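Cleavage and polyadenylation specificity factor 100 KD subunit (Methanosarcina mazei, PDB 2XR1) probably terminates archaeal transcription by cutting nascent RNA at the RNA polymerase exit channel, using a two-zinc metallo-beta-lactamase and beta-CASP nuclease. Local coordinates at residues B[205-210]-B[319-324]; B[236-241]-B[260-265]; B[413-418]-B[505-510]; B[496-501]-B[520-525]. One frame throughout, in Å; residues are numbered along the deposited sequence.

Contacts 1 and 2 lie in the metallo-beta-lactamase region, contacts 3 and 4 in the beta-CASP region, well away from them, with about 40 to 51 Å between centres of the two groups. Contacts 1 and 2 share a sheet: strands 208-211 and 240-242 are neighbours, and the backbone of Arg208 bonds to that of Asp239. Contacts 3 and 4 meet where Tyr522 and Ile498 pack on Ile507. Three contacts are buried, and contact 4 reaches the surface. Their chemistry differs accordingly: backbone bonds dominate contact 3, a doubly used carbonyl holds contact 2, contact 1 mixes isoleucines with a serine-aspartate pair, and contact 4 is apolar with a polar fringe.

Contact 1: B[205-210]-B[319-324]; sequences PESRIL and IAPDIK
Ser207 and Asp322 supply the polar half of this contact. The serine OG lies 2.8 Å from Asp322 OD1, a probable hydrogen bond, although the hydroxyl has another acceptor within reach. With chi1 at -56°, OG swings back beside its own backbone N, and this turns it toward the hairpin residue. The second carboxylate oxygen, Asp322 OD2, bonds to Thr204 OG1, just ahead of residues 205-210, so the two oxygens of one side chain hold neighbouring points of the same loop.

Glu206 adds a looser contact: its CG passes 3.6 Å from Asp322 OD2. The two carboxylates stand nearly perpendicular, 85° between planes, and the glutamate chain bends at chi2 and carries its acid off to the backbone N-H groups of Thr178 and Ser179. Glu206 OE2 thus stays 5.6 Å from Asp322 OD2, and those two N-H donors probably ease the like-charge pairing.

Next to these polar groups the contact is apolar. Ile209 and Ile323 reach toward each other tip to tip, Ile209 CG1 lying 3.6 Å from Ile323 CD1. That same CD1 also touches the CB of Ser207 at 3.9 Å, while Ile209 CD1 comes within 4.3 Å of Ile319 CD1. Phe341 packs against all three isoleucines.

Strand 208-211 belongs to one mixed sheet, and the hairpin of strands 317-320 and 323-329 forms one margin of the other. Their side chains meet between the two sheets, as in the alpha-beta-beta-alpha sandwich of the metallo-beta-lactamase fold.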
loop_
_atom_site.group_PDB
_atom_site.type_symbol
_atom_site.label_atom_id
_atom_site.label_comp_id
_atom_site.label_asym_id
_atom_site.label_seq_id
_atom_site.Cartn_x
_atom_site.Cartn_y
_atom_site.Cartn_z
ATOM N N PRO B 205 6.328 8.627 7.466
ATOM C CA PRO B 205 6.637 7.699 8.542
ATOM C C PRO B 205 5.903 7.996 9.842
ATOM O O PRO B 205 5.730 7.085 10.672
ATOM C CB PRO B 205 8.159 7.846 8.723
ATOM C CG PRO B 205 8.664 8.357 7.421
ATOM C CD PRO B 205 7.527 9.122 6.767
ATOM N N GLU B 206 5.480 9.249 10.029
ATOM C CA GLU B 206 4.818 9.664 11.281
ATOM C C GLU B 206 3.307 9.768 11.095
ATOM O O GLU B 206 2.576 9.852 12.058
ATOM C CB GLU B 206 5.296 11.048 11.732
ATOM C CG GLU B 206 6.809 11.318 11.648
ATOM C CD GLU B 206 7.622 10.729 12.803
ATOM O OE1 GLU B 206 7.022 10.269 13.814
ATOM O OE2 GLU B 206 8.884 10.746 12.702
ATOM N N SER B 207 2.820 9.801 9.871
ATOM C CA SER B 207 1.488 10.274 9.696
ATOM C C SER B 207 0.761 9.660 8.530
ATOM O O SER B 207 1.354 9.303 7.516
ATOM C CB SER B 207 1.532 11.793 9.552
ATOM O OG SER B 207 2.188 12.297 10.695
ATOM N N ARG B 208 -0.546 9.557 8.717
ATOM C CA ARG B 208 -1.442 8.992 7.742
ATOM C C ARG B 208 -2.650 9.882 7.684
ATOM O O ARG B 208 -3.255 10.171 8.709
ATOM C CB ARG B 208 -1.786 7.568 8.153
ATOM C CG ARG B 208 -0.615 6.601 7.910
ATOM C CD ARG B 208 -0.537 5.543 8.926
ATOM N NE ARG B 208 -0.340 6.107 10.267
ATOM C CZ ARG B 208 0.843 6.350 10.859
ATOM N NH1 ARG B 208 1.996 6.080 10.244
ATOM N NH2 ARG B 208 0.872 6.887 12.088
ATOM N N ILE B 209 -2.912 10.398 6.494
ATOM C CA ILE B 209 -3.948 11.365 6.254
ATOM C C ILE B 209 -4.800 10.750 5.193
ATOM O O ILE B 209 -4.289 10.247 4.219
ATOM C CB ILE B 209 -3.378 12.762 5.748
ATOM C CG1 ILE B 209 -2.353 13.316 6.749
ATOM C CG2 ILE B 209 -4.435 13.788 5.656
ATOM C CD1 ILE B 209 -2.839 13.352 8.211
ATOM N N LEU B 210 -6.102 10.822 5.401
ATOM C CA LEU B 210 -7.073 10.334 4.450
ATOM C C LEU B 210 -7.715 11.520 3.765
ATOM O O LEU B 210 -8.300 12.353 4.441
ATOM C CB LEU B 210 -8.113 9.490 5.185
ATOM C CG LEU B 210 -8.716 8.275 4.519
ATOM C CD1 LEU B 210 -7.703 7.261 4.036
ATOM C CD2 LEU B 210 -9.619 7.692 5.564
ATOM N N ILE B 319 -1.806 19.790 11.077
ATOM C CA ILE B 319 -2.699 18.669 11.307
ATOM C C ILE B 319 -1.991 17.405 11.815
ATOM O O ILE B 319 -2.639 16.412 12.121
ATOM C CB ILE B 319 -3.542 18.327 10.075
ATOM C CG1 ILE B 319 -2.656 17.952 8.880
ATOM C CG2 ILE B 319 -4.479 19.487 9.817
ATOM C CD1 ILE B 319 -3.441 17.528 7.629
ATOM N N ALA B 320 -0.665 17.469 11.897
ATOM C CA ALA B 320 0.156 16.353 12.300
ATOM C C ALA B 320 1.559 16.855 12.611
ATOM O O ALA B 320 1.910 17.985 12.328
ATOM C CB ALA B 320 0.177 15.290 11.220
ATOM N N PRO B 321 2.371 16.023 13.252
ATOM C CA PRO B 321 3.678 16.538 13.653
ATOM C C PRO B 321 4.532 17.008 12.463
ATOM O O PRO B 321 5.477 17.740 12.644
ATOM C CB PRO B 321 4.339 15.338 14.329
ATOM C CG PRO B 321 3.224 14.430 14.711
ATOM C CD PRO B 321 2.116 14.663 13.750
ATOM N N ASP B 322 4.212 16.566 11.256
ATOM C CA ASP B 322 5.037 16.897 10.110
ATOM C C ASP B 322 4.228 17.283 8.901
ATOM O O ASP B 322 4.742 17.250 7.801
ATOM C CB ASP B 322 5.965 15.729 9.767
ATOM C CG ASP B 322 5.204 14.401 9.429
ATOM O OD1 ASP B 322 3.963 14.256 9.645
ATOM O OD2 ASP B 322 5.877 13.492 8.920
ATOM N N ILE B 323 2.969 17.656 9.095
ATOM C CA ILE B 323 2.130 18.037 7.978
ATOM C C ILE B 323 1.337 19.291 8.282
ATOM O O ILE B 323 0.682 19.350 9.308
ATOM C CB ILE B 323 1.173 16.915 7.562
ATOM C CG1 ILE B 323 1.944 15.630 7.307
ATOM C CG2 ILE B 323 0.416 17.314 6.296
ATOM C CD1 ILE B 323 1.078 14.522 6.864
ATOM N N LYS B 324 1.448 20.280 7.397
ATOM C CA LYS B 324 0.649 21.492 7.472
ATOM C C LYS B 324 -0.267 21.532 6.281
ATOM O O LYS B 324 0.175 21.313 5.169
ATOM C CB LYS B 324 1.531 22.727 7.428
ATOM C CG LYS B 324 2.205 23.016 8.705
ATOM C CD LYS B 324 2.945 24.320 8.625
ATOM C CE LYS B 324 3.879 24.537 9.847
ATOM N NZ LYS B 324 4.688 23.307 10.151
#

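Contact 2: B[236-241]-B[260-265]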
loop_
_atom_site.group_PDB
_atom_site.type_symbol
_atom_site.label_atom_id
_atom_site.label_comp_id
_atom_site.label_asym_id
_atom_site.label_seq_id
_atom_site.Cartn_x
_atom_site.Cartn_y
_atom_site.Cartn_z
ATOM N N ASN B 236 -7.565 3.763 13.917
ATOM C CA ASN B 236 -6.884 4.653 14.869
ATOM C C ASN B 236 -5.495 5.139 14.387
ATOM O O ASN B 236 -4.983 6.157 14.848
ATOM C CB ASN B 236 -6.774 3.996 16.241
ATOM C CG ASN B 236 -5.774 2.846 16.267
ATOM O OD1 ASN B 236 -4.927 2.693 15.364
ATOM N ND2 ASN B 236 -5.855 2.032 17.322
ATOM N N GLN B 237 -4.893 4.427 13.435
ATOM C CA GLN B 237 -3.633 4.880 12.822
ATOM C C GLN B 237 -3.829 6.120 11.924
ATOM O O GLN B 237 -2.850 6.613 11.360
ATOM C CB GLN B 237 -2.989 3.743 11.989
ATOM C CG GLN B 237 -3.432 3.666 10.507
ATOM C CD GLN B 237 -2.792 2.503 9.732
ATOM O OE1 GLN B 237 -1.820 2.709 9.016
ATOM N NE2 GLN B 237 -3.355 1.272 9.868
ATOM N N ILE B 238 -5.073 6.581 11.743
ATOM C CA ILE B 238 -5.314 7.711 10.877
ATOM C C ILE B 238 -5.339 9.038 11.649
ATOM O O ILE B 238 -6.237 9.292 12.424
ATOM C CB ILE B 238 -6.629 7.595 10.073
ATOM C CG1 ILE B 238 -6.742 6.241 9.373
ATOM C CG2 ILE B 238 -6.669 8.679 9.070
ATOM C CD1 ILE B 238 -5.800 6.057 8.228
ATOM N N ASP B 239 -4.382 9.913 11.357
ATOM C CA ASP B 239 -4.294 11.203 11.995
ATOM C C ASP B 239 -5.451 12.151 11.654
ATOM O O ASP B 239 -5.924 12.907 12.529
ATOM C CB ASP B 239 -2.955 11.841 11.666
ATOM C CG ASP B 239 -1.771 11.074 12.291
ATOM O OD1 ASP B 239 -1.665 9.810 12.094
ATOM O OD2 ASP B 239 -0.947 11.729 13.017
ATOM N N ALA B 240 -5.912 12.123 10.402
ATOM C CA ALA B 240 -6.988 13.034 9.977
ATOM C C ALA B 240 -7.698 12.600 8.720
ATOM O O ALA B 240 -7.206 11.821 7.952
ATOM C CB ALA B 240 -6.452 14.414 9.800
ATOM N N VAL B 241 -8.894 13.112 8.541
ATOM C CA VAL B 241 -9.635 12.945 7.318
ATOM C C VAL B 241 -9.840 14.351 6.783
ATOM O O VAL B 241 -10.231 15.239 7.529
ATOM C CB VAL B 241 -10.986 12.191 7.565
ATOM C CG1 VAL B 241 -11.835 12.183 6.339
ATOM C CG2 VAL B 241 -10.701 10.711 8.022
ATOM N N TYR B 260 -16.757 2.306 12.060
ATOM C CA TYR B 260 -15.703 1.322 12.166
ATOM C C TYR B 260 -14.583 1.711 13.126
ATOM O O TYR B 260 -13.510 1.102 13.079
ATOM C CB TYR B 260 -15.082 1.096 10.772
ATOM C CG TYR B 260 -15.965 0.396 9.763
ATOM C CD1 TYR B 260 -16.986 -0.485 10.155
ATOM C CD2 TYR B 260 -15.756 0.585 8.410
ATOM C CE1 TYR B 260 -17.780 -1.118 9.219
ATOM C CE2 TYR B 260 -16.535 -0.036 7.469
ATOM C CZ TYR B 260 -17.546 -0.872 7.865
ATOM O OH TYR B 260 -18.304 -1.491 6.900
ATOM N N GLY B 261 -14.794 2.732 13.955
ATOM C CA GLY B 261 -13.875 3.036 15.071
ATOM C C GLY B 261 -12.837 4.146 14.897
ATOM O O GLY B 261 -11.913 4.247 15.690
ATOM N N TYR B 262 -12.966 4.958 13.850
ATOM C CA TYR B 262 -12.185 6.175 13.719
ATOM C C TYR B 262 -12.652 7.161 14.763
ATOM O O TYR B 262 -13.859 7.259 15.048
ATOM C CB TYR B 262 -12.372 6.780 12.329
ATOM C CG TYR B 262 -11.569 8.043 12.092
ATOM C CD1 TYR B 262 -10.193 8.043 12.172
ATOM C CD2 TYR B 262 -12.205 9.245 11.797
ATOM C CE1 TYR B 262 -9.470 9.212 11.959
ATOM C CE2 TYR B 262 -11.495 10.412 11.572
ATOM C CZ TYR B 262 -10.134 10.394 11.656
ATOM O OH TYR B 262 -9.445 11.550 11.428
ATOM N N GLU B 263 -11.697 7.891 15.331
ATOM C CA GLU B 263 -11.991 8.860 16.389
ATOM C C GLU B 263 -11.150 10.161 16.333
ATOM O O GLU B 263 -11.026 10.883 17.325
ATOM C CB GLU B 263 -11.893 8.146 17.758
ATOM C CG GLU B 263 -13.287 7.801 18.314
ATOM C CD GLU B 263 -13.290 6.807 19.449
ATOM O OE1 GLU B 263 -12.202 6.407 19.923
ATOM O OE2 GLU B 263 -14.398 6.419 19.890
ATOM N N GLY B 264 -10.585 10.450 15.161
ATOM C CA GLY B 264 -9.860 11.679 14.937
ATOM C C GLY B 264 -10.745 12.742 14.256
ATOM O O GLY B 264 -11.970 12.604 14.179
ATOM N N PRO B 265 -10.113 13.812 13.753
ATOM C CA PRO B 265 -10.794 14.933 13.186
ATOM C C PRO B 265 -11.120 14.774 11.707
ATOM O O PRO B 265 -10.471 14.006 10.997
ATOM C CB PRO B 265 -9.777 16.028 13.340
ATOM C CG PRO B 265 -8.474 15.324 13.221
ATOM C CD PRO B 265 -8.651 14.011 13.806
#
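Val241 and Pro265 meet at the close of a beta-alpha-beta crossover, where strand 240-242, helix 254-259 and strand 266-268 bring two parallel neighbours side by side. The carbonyl of Pro265 is gripped twice. Val241 N donates to Pro265 O at 3.1 Å with a fairly straight N-H (158°), and Tyr262 OH gives its proton to the same oxygen at 2.7 Å. The tyrosine hydroxyl therefore braces its own loop while the ring's edge meets residues 236-241.

Tyr262 gets there because its CG is anti to the backbone N (chi1 -179°), which sends the ring out across residues 238-241. At the ring edge, near its plane, Ile238 O sits 3.3 Å from Tyr262 CE1, and the side chains of Ile238 and Tyr262 cross at about a right angle. Val241 CG2 approaches obliquely, 3.6 Å from Tyr262 CE2. One face of the ring carries the backbone N of Gly264 over its centre.

This strand of the metallo-beta-lactamase fold leads directly into the loop and short helix 248-251 that carry the zinc ligands His245, His247, Asp249 and His250. Helix 254-259 ends in a Schellman motif with Gly261, at positive phi, as the C-prime residue; Tyr262 comes next and meets Phe258 edge-to-face. Further along, the Pro265 ring packs on the strand's lead-in: its CD touches Asp239 O at 3.2 Å, and its CG lies 4.1 Å from Ala240 CB.

Contact 3: B[413-418]-B[505-510]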
loop_
_atom_site.group_PDB
_atom_site.type_symbol
_atom_site.label_atom_id
_atom_site.label_comp_id
_atom_site.label_asym_id
_atom_site.label_seq_id
_atom_site.Cartn_x
_atom_site.Cartn_y
_atom_site.Cartn_z
ATOM N N ILE B 413 -43.282 21.125 -20.187
ATOM C CA ILE B 413 -42.566 21.482 -18.983
ATOM C C ILE B 413 -41.151 20.869 -18.985
ATOM O O ILE B 413 -40.906 19.812 -19.570
ATOM C CB ILE B 413 -43.412 21.154 -17.740
ATOM C CG1 ILE B 413 -43.500 19.663 -17.440
ATOM C CG2 ILE B 413 -44.855 21.638 -17.950
ATOM C CD1 ILE B 413 -44.871 19.315 -16.677
ATOM N N ALA B 414 -40.207 21.566 -18.374
ATOM C CA ALA B 414 -38.800 21.210 -18.525
ATOM C C ALA B 414 -38.278 20.621 -17.228
ATOM O O ALA B 414 -38.162 21.315 -16.253
ATOM C CB ALA B 414 -37.993 22.441 -18.934
ATOM N N VAL B 415 -38.008 19.322 -17.217
ATOM C CA VAL B 415 -37.436 18.651 -16.048
ATOM C C VAL B 415 -35.912 18.716 -16.153
ATOM O O VAL B 415 -35.362 18.392 -17.173
ATOM C CB VAL B 415 -37.909 17.183 -15.953
ATOM C CG1 VAL B 415 -37.165 16.439 -14.862
ATOM C CG2 VAL B 415 -39.448 17.123 -15.737
ATOM N N ILE B 416 -35.257 19.189 -15.105
ATOM C CA ILE B 416 -33.813 19.377 -15.085
ATOM C C ILE B 416 -33.246 18.711 -13.843
ATOM O O ILE B 416 -33.286 19.302 -12.776
ATOM C CB ILE B 416 -33.444 20.882 -14.985
ATOM C CG1 ILE B 416 -34.267 21.726 -15.965
ATOM C CG2 ILE B 416 -31.980 21.072 -15.179
ATOM C CD1 ILE B 416 -33.661 23.096 -16.260
ATOM N N PRO B 417 -32.755 17.474 -13.955
ATOM C CA PRO B 417 -32.128 16.843 -12.817
ATOM C C PRO B 417 -30.915 17.597 -12.386
ATOM O O PRO B 417 -30.258 18.192 -13.199
ATOM C CB PRO B 417 -31.715 15.472 -13.333
ATOM C CG PRO B 417 -31.636 15.636 -14.743
ATOM C CD PRO B 417 -32.717 16.591 -15.119
ATOM N N ALA B 418 -30.654 17.574 -11.088
ATOM C CA ALA B 418 -29.643 18.409 -10.468
ATOM C C ALA B 418 -29.257 17.808 -9.141
ATOM O O ALA B 418 -29.968 17.012 -8.578
ATOM C CB ALA B 418 -30.210 19.788 -10.241
ATOM N N CYS B 505 -43.928 24.682 -16.955
ATOM C CA CYS B 505 -43.089 25.138 -15.861
ATOM C C CYS B 505 -41.678 24.579 -16.029
ATOM O O CYS B 505 -41.381 23.955 -17.055
ATOM C CB CYS B 505 -43.706 24.681 -14.530
ATOM S SG CYS B 505 -43.824 22.870 -14.387
ATOM N N VAL B 506 -40.815 24.825 -15.042
ATOM C CA VAL B 506 -39.478 24.228 -15.008
ATOM C C VAL B 506 -39.316 23.483 -13.691
ATOM O O VAL B 506 -39.706 23.985 -12.636
ATOM C CB VAL B 506 -38.357 25.292 -15.094
ATOM C CG1 VAL B 506 -37.044 24.685 -14.738
ATOM C CG2 VAL B 506 -38.275 25.918 -16.441
ATOM N N ILE B 507 -38.726 22.301 -13.735
ATOM C CA ILE B 507 -38.476 21.543 -12.521
ATOM C C ILE B 507 -36.978 21.240 -12.345
ATOM O O ILE B 507 -36.410 20.468 -13.119
ATOM C CB ILE B 507 -39.295 20.243 -12.515
ATOM C CG1 ILE B 507 -40.766 20.589 -12.753
ATOM C CG2 ILE B 507 -39.136 19.495 -11.200
ATOM C CD1 ILE B 507 -41.686 19.440 -12.621
ATOM N N LEU B 508 -36.347 21.871 -11.355
ATOM C CA LEU B 508 -35.055 21.413 -10.868
ATOM C C LEU B 508 -35.344 20.372 -9.815
ATOM O O LEU B 508 -36.125 20.613 -8.907
ATOM C CB LEU B 508 -34.231 22.553 -10.287
ATOM C CG LEU B 508 -33.358 23.263 -11.332
ATOM C CD1 LEU B 508 -33.981 23.169 -12.686
ATOM C CD2 LEU B 508 -33.090 24.724 -10.992
ATOM N N ALA B 509 -34.771 19.193 -9.958
ATOM C CA ALA B 509 -35.072 18.119 -9.028
ATOM C C ALA B 509 -33.921 17.158 -8.956
ATOM O O ALA B 509 -33.159 16.986 -9.923
ATOM C CB ALA B 509 -36.338 17.383 -9.423
ATOM N N THR B 510 -33.873 16.490 -7.818
ATOM C CA THR B 510 -32.800 15.611 -7.426
ATOM C C THR B 510 -33.180 14.155 -7.761
ATOM O O THR B 510 -34.366 13.816 -7.762
ATOM C CB THR B 510 -32.553 15.890 -5.907
ATOM O OG1 THR B 510 -31.257 16.485 -5.756
ATOM C CG2 THR B 510 -32.715 14.677 -5.005
#
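Residues Ala414 to Pro417 run parallel to Val506 to Ala509, the strand axes 4.7 Å apart at closest and 17° from aligned, each residue opposite its counterpart. These are the two central strands of the six-stranded, all-parallel sheet of the beta-CASP domain, an alpha/beta layer with helices on both faces. Backbone bonds alternate between the strands in the normal parallel pattern: Ala414 N to Cys505 O (3.0 Å), Ile507 N to Ala414 O (2.8 Å), Ile416 N to Ile507 O, Ala509 N to Ile416 O, and Ala418 N to Ala509 O.

Side chains sort by face. On one, Ile416 and Leu508 lie side by side, pointing the same way, with Ile416 CD1 3.6 Å from Leu508 CD1 and 4.0 Å from Val506 CG1; helix 423-436 covers Val506 and Leu508. Across the sheet, Val415 and Ile507 sit beneath helix 518-526, their nearest side-chain atoms, Val415 CG2 and Ile507 CD1, 4.5 Å apart.

Before the strands begin, Ile413 CB touches Cys505 SG at 3.8 Å. At Ala418 and Thr510, on the side toward the zinc site, Thr510 OG1 gives its proton to Ala418 O over 3.1 Å, approaching the carbonyl tilted 29° from its plane.

Contact 4: B[496-501]-B[520-525]; sequences QKIIQN and MEYFKA
Ile499 and Tyr522 meet because both put their first side-chain branch beside the backbone N: Ile499 has chi1 -69°, with CG1 and CD1 running on in an extended line, and Tyr522 has chi1 -67°, which leans its ring over toward the other helix. Ile499 CG1 then lies 4.3 Å from Tyr522 CD1, meeting the ring obliquely. The same isoleucine spreads over more of the second helix. Its CD1 reaches the backbone of Glu521, 4.2 Å from Glu521 O, and its other branch, CG2, touches Ala525 CB at 4.1 Å. Ile499 is thus set against one flank of 520-525 through three residues, Glu521, Tyr522 and Ala525, within about one turn.

Ile498 works nearer the end of the tyrosine. Its chain crosses that of Tyr522 at a slant, with Ile498 CG2 4.1 Å from Tyr522 CE1 and Ile498 CD1 3.8 Å from Tyr522 OH. The hydroxyl finds its polar partner in Asp448 OD2, a bond that probably helps to fix the ring against the isoleucines.

Toward solvent the packing thins. Gln496 bends at chi2, which brings NE2 to 4.1 Å from Glu521 OE2, too long for a bond, and the two side chains cross at about a right angle.

The axes of 496-500 and 520-525 run 14° from parallel and come no closer than 10.6 Å. The helices occupy successive positions in the beta-CASP domain, helix 492-500 preceding strand 506-509 and helix 518-526 following it, and both cover one face of the parallel sheet: Ile498 and Tyr522 each rest on Val489 and Ile507.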
loop_
_atom_site.group_PDB
_atom_site.type_symbol
_atom_site.label_atom_id
_atom_site.label_comp_id
_atom_site.label_asym_id
_atom_site.label_seq_id
_atom_site.Cartn_x
_atom_site.Cartn_y
_atom_site.Cartn_z
ATOM N N GLN B 496 -47.298 16.121 -5.648
ATOM C CA GLN B 496 -48.425 15.592 -6.407
ATOM C C GLN B 496 -49.236 16.685 -7.096
ATOM O O GLN B 496 -49.769 16.454 -8.175
ATOM C CB GLN B 496 -49.333 14.746 -5.519
ATOM C CG GLN B 496 -48.669 13.467 -5.005
ATOM C CD GLN B 496 -48.409 12.430 -6.102
ATOM O OE1 GLN B 496 -49.341 11.931 -6.730
ATOM N NE2 GLN B 496 -47.147 12.080 -6.304
ATOM N N LYS B 497 -49.304 17.870 -6.496
ATOM C CA LYS B 497 -50.055 18.990 -7.077
ATOM C C LYS B 497 -49.430 19.509 -8.360
ATOM O O LYS B 497 -50.159 19.978 -9.247
ATOM C CB LYS B 497 -50.205 20.153 -6.081
ATOM C CG LYS B 497 -50.916 21.400 -6.664
ATOM C CD LYS B 497 -51.247 22.448 -5.604
ATOM C CE LYS B 497 -51.840 23.721 -6.230
ATOM N NZ LYS B 497 -52.984 23.469 -7.160
ATOM N N ILE B 498 -48.100 19.447 -8.450
ATOM C CA ILE B 498 -47.404 19.784 -9.691
ATOM C C ILE B 498 -47.731 18.726 -10.720
ATOM O O ILE B 498 -48.001 19.047 -11.876
ATOM C CB ILE B 498 -45.851 19.852 -9.529
ATOM C CG1 ILE B 498 -45.459 21.029 -8.659
ATOM C CG2 ILE B 498 -45.136 19.999 -10.892
ATOM C CD1 ILE B 498 -44.136 20.831 -7.991
ATOM N N ILE B 499 -47.708 17.470 -10.275
ATOM C CA ILE B 499 -47.978 16.311 -11.127
ATOM C C ILE B 499 -49.449 16.230 -11.618
ATOM O O ILE B 499 -49.709 16.118 -12.812
ATOM C CB ILE B 499 -47.584 14.989 -10.390
ATOM C CG1 ILE B 499 -46.062 14.890 -10.247
ATOM C CG2 ILE B 499 -48.120 13.767 -11.130
ATOM C CD1 ILE B 499 -45.573 13.652 -9.486
ATOM N N GLN B 500 -50.399 16.288 -10.693
ATOM C CA GLN B 500 -51.827 16.142 -11.040
ATOM C C GLN B 500 -52.372 17.288 -11.907
ATOM O O GLN B 500 -53.261 17.077 -12.728
ATOM C CB GLN B 500 -52.679 15.971 -9.781
ATOM C CG GLN B 500 -53.182 14.537 -9.542
ATOM C CD GLN B 500 -52.106 13.597 -9.007
ATOM O OE1 GLN B 500 -51.021 13.460 -9.592
ATOM N NE2 GLN B 500 -52.422 12.919 -7.895
ATOM N N ASN B 501 -51.835 18.491 -11.731
ATOM C CA ASN B 501 -52.174 19.621 -12.586
ATOM C C ASN B 501 -50.996 19.983 -13.500
ATOM O O ASN B 501 -50.465 21.083 -13.403
ATOM C CB ASN B 501 -52.541 20.850 -11.730
ATOM C CG ASN B 501 -53.717 20.606 -10.797
ATOM O OD1 ASN B 501 -54.736 19.992 -11.168
ATOM N ND2 ASN B 501 -53.602 21.130 -9.578
ATOM N N MET B 520 -37.306 11.209 -10.392
ATOM C CA MET B 520 -37.874 9.996 -10.927
ATOM C C MET B 520 -39.411 9.988 -10.867
ATOM O O MET B 520 -40.062 9.458 -11.767
ATOM C CB MET B 520 -37.255 8.784 -10.236
ATOM C CG MET B 520 -35.774 8.571 -10.596
ATOM S SD MET B 520 -35.480 8.491 -12.394
ATOM C CE MET B 520 -35.204 10.212 -12.774
ATOM N N GLU B 521 -39.984 10.600 -9.841
ATOM C CA GLU B 521 -41.432 10.776 -9.795
ATOM C C GLU B 521 -41.867 11.718 -10.918
ATOM O O GLU B 521 -42.787 11.413 -11.658
ATOM C CB GLU B 521 -41.911 11.289 -8.421
ATOM C CG GLU B 521 -42.565 10.222 -7.532
ATOM C CD GLU B 521 -42.411 10.510 -6.030
ATOM O OE1 GLU B 521 -41.251 10.676 -5.591
ATOM O OE2 GLU B 521 -43.424 10.561 -5.281
ATOM N N TYR B 522 -41.193 12.855 -11.048
ATOM C CA TYR B 522 -41.493 13.801 -12.122
ATOM C C TYR B 522 -41.352 13.169 -13.492
ATOM O O TYR B 522 -42.137 13.453 -14.405
ATOM C CB TYR B 522 -40.579 15.016 -12.047
ATOM C CG TYR B 522 -40.852 15.837 -10.836
ATOM C CD1 TYR B 522 -42.059 16.520 -10.696
ATOM C CD2 TYR B 522 -39.927 15.916 -9.798
ATOM C CE1 TYR B 522 -42.327 17.268 -9.568
ATOM C CE2 TYR B 522 -40.207 16.661 -8.653
ATOM C CZ TYR B 522 -41.411 17.318 -8.553
ATOM O OH TYR B 522 -41.675 18.054 -7.439
ATOM N N PHE B 523 -40.354 12.308 -13.623
ATOM C CA PHE B 523 -40.038 11.652 -14.886
ATOM C C PHE B 523 -41.052 10.546 -15.163
ATOM O O PHE B 523 -41.555 10.414 -16.281
ATOM C CB PHE B 523 -38.595 11.116 -14.819
ATOM C CG PHE B 523 -38.228 10.165 -15.907
ATOM C CD1 PHE B 523 -37.692 10.620 -17.080
ATOM C CD2 PHE B 523 -38.397 8.800 -15.737
ATOM C CE1 PHE B 523 -37.342 9.727 -18.084
ATOM C CE2 PHE B 523 -38.052 7.904 -16.741
ATOM C CZ PHE B 523 -37.529 8.366 -17.907
ATOM N N LYS B 524 -41.370 9.762 -14.139
ATOM C CA LYS B 524 -42.319 8.675 -14.300
ATOM C C LYS B 524 -43.618 9.199 -14.887
ATOM O O LYS B 524 -44.325 8.457 -15.569
ATOM C CB LYS B 524 -42.563 7.960 -12.977
ATOM N N ALA B 525 -43.917 10.478 -14.660
ATOM C CA ALA B 525 -45.198 11.057 -15.074
ATOM C C ALA B 525 -45.119 11.998 -16.276
ATOM O O ALA B 525 -46.108 12.171 -16.957
ATOM C CB ALA B 525 -45.855 11.769 -13.897
#